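Local coordinates for protein cytochrome P450 (Rhodococcus erythropolis, PDB 3WEC) that uses its heme iron to N-hydroxylate the quinoline ring of an aurachin intermediate, the oxidation that gives these alkaloids their antibiotic activity, at residues Q380-N392 against L399-R411. Sequence-based numbering, arbitrary orientation.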
loop_
_atom_site.group_PDB
_atom_site.type_symbol
_atom_site.label_atom_id
_atom_site.label_comp_id
_atom_site.label_asym_id
_atom_site.label_seq_id
_atom_site.Cartn_x
_atom_site.Cartn_y
_atom_site.Cartn_z
ATOM N N GLN A 380 -6.601 -19.907 14.103
ATOM C CA GLN A 380 -7.561 -20.977 14.418
ATOM C C GLN A 380 -7.123 -22.300 13.778
ATOM O O GLN A 380 -7.208 -23.329 14.398
ATOM C CB GLN A 380 -8.980 -20.593 14.000
ATOM C CG GLN A 380 -9.599 -19.466 14.832
ATOM C CD GLN A 380 -11.067 -19.171 14.481
ATOM O OE1 GLN A 380 -11.475 -19.196 13.312
ATOM N NE2 GLN A 380 -11.861 -18.870 15.501
ATOM N N ARG A 381 -6.600 -22.243 12.559
ATOM C CA ARG A 381 -6.130 -23.425 11.834
ATOM C C ARG A 381 -4.752 -23.996 12.286
ATOM O O ARG A 381 -4.549 -25.213 12.286
ATOM C CB ARG A 381 -6.081 -23.090 10.337
ATOM C CG ARG A 381 -5.870 -24.319 9.482
ATOM C CD ARG A 381 -6.243 -24.153 8.009
ATOM N NE ARG A 381 -6.166 -25.500 7.465
ATOM C CZ ARG A 381 -7.169 -26.385 7.513
ATOM N NH1 ARG A 381 -8.362 -26.030 7.985
ATOM N NH2 ARG A 381 -6.984 -27.604 7.043
ATOM N N TYR A 382 -3.811 -23.124 12.653
ATOM C CA TYR A 382 -2.405 -23.536 12.832
ATOM C C TYR A 382 -1.856 -23.199 14.215
ATOM O O TYR A 382 -2.137 -22.136 14.768
ATOM C CB TYR A 382 -1.493 -22.930 11.719
ATOM C CG TYR A 382 -1.907 -23.299 10.296
ATOM C CD1 TYR A 382 -1.934 -24.635 9.896
ATOM C CD2 TYR A 382 -2.280 -22.322 9.357
ATOM C CE1 TYR A 382 -2.317 -24.999 8.621
ATOM C CE2 TYR A 382 -2.672 -22.676 8.059
ATOM C CZ TYR A 382 -2.691 -24.032 7.710
ATOM O OH TYR A 382 -3.055 -24.470 6.465
ATOM N N ARG A 383 -1.082 -24.120 14.777
ATOM C CA ARG A 383 -0.414 -23.883 16.072
ATOM C C ARG A 383 0.915 -23.113 15.917
ATOM O O ARG A 383 1.282 -22.324 16.795
ATOM C CB ARG A 383 -0.222 -25.180 16.890
ATOM C CG ARG A 383 1.124 -25.903 16.735
ATOM C CD ARG A 383 1.731 -26.418 18.054
ATOM N NE ARG A 383 0.708 -26.798 19.027
ATOM C CZ ARG A 383 0.121 -25.957 19.879
ATOM N NH1 ARG A 383 0.456 -24.673 19.905
ATOM N NH2 ARG A 383 -0.811 -26.395 20.710
ATOM N N SER A 384 1.622 -23.350 14.812
ATOM C CA SER A 384 2.896 -22.683 14.553
ATOM C C SER A 384 3.047 -22.360 13.064
ATOM O O SER A 384 2.469 -23.033 12.190
ATOM C CB SER A 384 4.067 -23.543 15.032
ATOM O OG SER A 384 4.272 -24.629 14.154
ATOM N N ILE A 385 3.780 -21.288 12.789
ATOM C CA ILE A 385 4.224 -20.999 11.433
ATOM C C ILE A 385 5.710 -20.656 11.490
ATOM O O ILE A 385 6.175 -19.977 12.402
ATOM C CB ILE A 385 3.356 -19.928 10.696
ATOM C CG1 ILE A 385 4.162 -18.703 10.268
ATOM C CG2 ILE A 385 2.085 -19.562 11.459
ATOM C CD1 ILE A 385 4.525 -18.738 8.795
ATOM N N GLU A 386 6.459 -21.188 10.542
ATOM C CA GLU A 386 7.864 -20.836 10.416
ATOM C C GLU A 386 8.257 -20.616 8.959
ATOM O O GLU A 386 8.001 -21.458 8.095
ATOM C CB GLU A 386 8.737 -21.888 11.069
ATOM C CG GLU A 386 8.279 -23.299 10.779
ATOM C CD GLU A 386 8.419 -24.232 11.971
ATOM O OE1 GLU A 386 9.548 -24.694 12.235
ATOM O OE2 GLU A 386 7.382 -24.524 12.623
ATOM N N VAL A 387 8.886 -19.477 8.699
ATOM C CA VAL A 387 9.359 -19.155 7.361
ATOM C C VAL A 387 10.866 -19.412 7.258
ATOM O O VAL A 387 11.607 -19.200 8.222
ATOM C CB VAL A 387 8.981 -17.709 6.954
ATOM C CG1 VAL A 387 7.530 -17.406 7.326
ATOM C CG2 VAL A 387 9.920 -16.685 7.579
ATOM N N ALA A 388 11.319 -19.890 6.106
ATOM C CA ALA A 388 12.737 -20.162 5.939
ATOM C C ALA A 388 13.502 -18.845 5.762
ATOM O O ALA A 388 13.110 -17.998 4.965
ATOM C CB ALA A 388 12.975 -21.113 4.769
ATOM N N GLU A 389 14.576 -18.694 6.541
ATOM C CA GLU A 389 15.458 -17.524 6.522
ATOM C C GLU A 389 16.720 -17.889 5.706
ATOM O O GLU A 389 17.127 -19.064 5.713
ATOM C CB GLU A 389 15.849 -17.149 7.965
ATOM C CG GLU A 389 14.691 -16.952 8.951
ATOM C CD GLU A 389 14.083 -15.550 8.925
ATOM O OE1 GLU A 389 13.176 -15.281 9.732
ATOM O OE2 GLU A 389 14.503 -14.700 8.123
ATOM N N PRO A 390 17.350 -16.904 5.007
ATOM C CA PRO A 390 17.000 -15.482 4.948
ATOM C C PRO A 390 15.924 -15.173 3.929
ATOM O O PRO A 390 15.673 -15.955 3.006
ATOM C CB PRO A 390 18.299 -14.815 4.513
ATOM C CG PRO A 390 18.983 -15.851 3.690
ATOM C CD PRO A 390 18.620 -17.180 4.295
ATOM N N ILE A 391 15.311 -14.010 4.084
ATOM C CA ILE A 391 14.257 -13.609 3.192
ATOM C C ILE A 391 14.749 -12.665 2.094
ATOM O O ILE A 391 15.441 -11.677 2.368
ATOM C CB ILE A 391 13.092 -12.987 3.986
ATOM C CG1 ILE A 391 12.496 -14.050 4.911
ATOM C CG2 ILE A 391 12.027 -12.477 3.037
ATOM C CD1 ILE A 391 12.071 -13.494 6.228
ATOM N N ASN A 392 14.379 -12.997 0.854
ATOM C CA ASN A 392 14.544 -12.139 -0.305
ATOM C C ASN A 392 13.339 -11.211 -0.465
ATOM O O ASN A 392 12.205 -11.668 -0.569
ATOM C CB ASN A 392 14.711 -13.007 -1.559
ATOM C CG ASN A 392 16.005 -13.808 -1.536
ATOM O OD1 ASN A 392 17.087 -13.252 -1.297
ATOM N ND2 ASN A 392 15.907 -15.113 -1.791
ATOM N N LEU A 399 8.167 0.423 -1.212
ATOM C CA LEU A 399 7.384 -0.729 -0.677
ATOM C C LEU A 399 8.304 -1.809 -0.154
ATOM O O LEU A 399 9.441 -1.923 -0.600
ATOM C CB LEU A 399 6.471 -1.303 -1.756
ATOM C CG LEU A 399 5.020 -0.832 -1.978
ATOM C CD1 LEU A 399 4.645 0.492 -1.359
ATOM C CD2 LEU A 399 4.658 -0.912 -3.470
ATOM N N ARG A 400 7.841 -2.568 0.827
ATOM C CA ARG A 400 8.645 -3.643 1.383
ATOM C C ARG A 400 7.819 -4.875 1.696
ATOM O O ARG A 400 6.774 -4.822 2.380
ATOM C CB ARG A 400 9.401 -3.179 2.618
ATOM C CG ARG A 400 10.434 -4.189 3.111
ATOM C CD ARG A 400 11.310 -3.602 4.203
ATOM N NE ARG A 400 12.274 -4.562 4.692
ATOM C CZ ARG A 400 12.088 -5.343 5.743
ATOM N NH1 ARG A 400 13.039 -6.186 6.136
ATOM N NH2 ARG A 400 10.961 -5.268 6.412
ATOM N N GLY A 401 8.286 -5.984 1.129
ATOM C CA GLY A 401 7.667 -7.278 1.363
ATOM C C GLY A 401 8.475 -8.314 0.614
ATOM O O GLY A 401 9.232 -7.966 -0.280
ATOM N N PRO A 402 8.304 -9.591 0.971
ATOM C CA PRO A 402 9.076 -10.688 0.373
ATOM C C PRO A 402 8.679 -11.019 -1.088
ATOM O O PRO A 402 7.501 -10.925 -1.475
ATOM C CB PRO A 402 8.758 -11.859 1.311
ATOM C CG PRO A 402 7.386 -11.523 1.853
ATOM C CD PRO A 402 7.491 -10.060 2.113
ATOM N N GLU A 403 9.679 -11.438 -1.867
ATOM C CA GLU A 403 9.502 -11.838 -3.266
ATOM C C GLU A 403 8.933 -13.261 -3.354
ATOM O O GLU A 403 8.064 -13.524 -4.168
ATOM C CB GLU A 403 10.872 -11.720 -4.032
ATOM C CG GLU A 403 10.932 -12.301 -5.447
ATOM C CD GLU A 403 11.714 -11.437 -6.437
ATOM O OE1 GLU A 403 12.800 -11.874 -6.905
ATOM O OE2 GLU A 403 11.226 -10.318 -6.765
ATOM N N THR A 404 9.504 -14.160 -2.544
ATOM C CA THR A 404 9.138 -15.575 -2.402
ATOM C C THR A 404 9.077 -15.885 -0.891
ATOM O O THR A 404 9.552 -15.086 -0.070
ATOM C CB THR A 404 10.136 -16.581 -3.079
ATOM O OG1 THR A 404 11.400 -16.609 -2.396
ATOM C CG2 THR A 404 10.333 -16.349 -4.589
ATOM N N LEU A 405 8.506 -17.027 -0.509
ATOM C CA LEU A 405 8.382 -17.345 0.923
ATOM C C LEU A 405 8.070 -18.824 1.102
ATOM O O LEU A 405 7.080 -19.323 0.547
ATOM C CB LEU A 405 7.305 -16.450 1.575
ATOM C CG LEU A 405 7.318 -16.261 3.101
ATOM C CD1 LEU A 405 8.579 -15.541 3.599
ATOM C CD2 LEU A 405 6.069 -15.508 3.532
ATOM N N SER A 406 8.948 -19.545 1.800
ATOM C CA SER A 406 8.678 -20.941 2.157
ATOM C C SER A 406 8.215 -20.978 3.585
ATOM O O SER A 406 8.917 -20.500 4.469
ATOM C CB SER A 406 9.926 -21.796 2.021
ATOM O OG SER A 406 10.660 -21.249 0.959
ATOM N N VAL A 407 7.024 -21.513 3.813
ATOM C CA VAL A 407 6.513 -21.569 5.173
ATOM C C VAL A 407 6.185 -22.988 5.552
ATOM O O VAL A 407 5.546 -23.720 4.792
ATOM C CB VAL A 407 5.329 -20.594 5.451
ATOM C CG1 VAL A 407 5.199 -19.525 4.371
ATOM C CG2 VAL A 407 4.017 -21.323 5.634
ATOM N N ALA A 408 6.655 -23.368 6.726
ATOM C CA ALA A 408 6.228 -24.603 7.353
ATOM C C ALA A 408 5.137 -24.241 8.334
ATOM O O ALA A 408 5.162 -23.196 8.983
ATOM C CB ALA A 408 7.377 -25.294 8.047
ATOM N N VAL A 409 4.174 -25.136 8.435
ATOM C CA VAL A 409 2.940 -24.861 9.106
ATOM C C VAL A 409 2.543 -26.132 9.869
ATOM O O VAL A 409 2.907 -27.236 9.460
ATOM C CB VAL A 409 1.909 -24.504 8.040
ATOM C CG1 VAL A 409 1.087 -25.732 7.644
ATOM C CG2 VAL A 409 1.048 -23.353 8.506
ATOM N N SER A 410 1.811 -25.981 10.975
ATOM C CA SER A 410 1.419 -27.132 11.814
ATOM C C SER A 410 0.044 -26.915 12.482
ATOM O O SER A 410 -0.270 -25.804 12.917
ATOM C CB SER A 410 2.514 -27.415 12.843
ATOM O OG SER A 410 1.975 -27.977 14.012
ATOM N N ARG A 411 -0.757 -27.984 12.556
ATOM C CA ARG A 411 -2.179 -27.904 12.967
ATOM C C ARG A 411 -2.420 -27.851 14.484
ATOM O O ARG A 411 -2.259 -28.845 15.191
ATOM C CB ARG A 411 -2.980 -29.059 12.335
ATOM C CG ARG A 411 -2.987 -29.028 10.812
ATOM C CD ARG A 411 -3.882 -27.917 10.258
ATOM N NE ARG A 411 -5.104 -28.476 9.673
ATOM C CZ ARG A 411 -6.366 -28.367 10.216
ATOM N NH1 ARG A 411 -6.547 -27.667 11.351
ATOM N NH2 ARG A 411 -7.400 -28.942 9.595
#
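The ring of Tyr382 is sandwiched: Val409 CG2 sits over the centre of one face, 3.4 Å from the ring centroid in a CH-pi contact, and CG of Arg381 covers the other. Ser410 O lies at the ring edge, in plane. This packing closes one end of a two-stranded antiparallel sheet near the C-terminus of the P450 fold, 384-387 with 407-410, its strands joined by the long connection 388-406. Tyr382 is the first residue to leave helix 364-381, and with CG anti to its carbonyl carbon (chi1 -58°) one ring face turns to Val409, while its hydroxyl bonds to Val139 O.

Each guanidinium of Arg381 and Arg411 lies over the rim of the other's face, the planes splayed by 39°. Their NH2 atoms, both donors, are modelled implausibly close, so the exact placement of the Arg411 guanidinium is doubtful; Arg381 also makes a salt bridge to Glu143. As modelled, Arg411 NH1 reaches back to Arg381 O, 3.3 Å away, on a lone pair in the carbonyl plane.

Glu386 and Ala408 form a hydrogen-bonded pair with both bonds made, and Ala388 N continues the ladder to Ser406 O; at the other end Ser410 N donates to Ser384 O, while Ser410 O takes its bond from Arg383 N, one residue out of step. Ile385, Val387, Val407 and Val409 share one sheet face. On it Ile385 CD1 meets Val407 CB at 3.9 Å; Leu405 and Val407 also rest on helix 148-153. On the opposite face Glu386 CG lies 3.5 Å from Ala408 CB.

Farther along, Ile391 and Pro402 run side by side, and each also touches helix 240-271. The last link is nearly straight: Glu403 N donates to Asn392 O at 2.8 Å, 173° at the hydrogen.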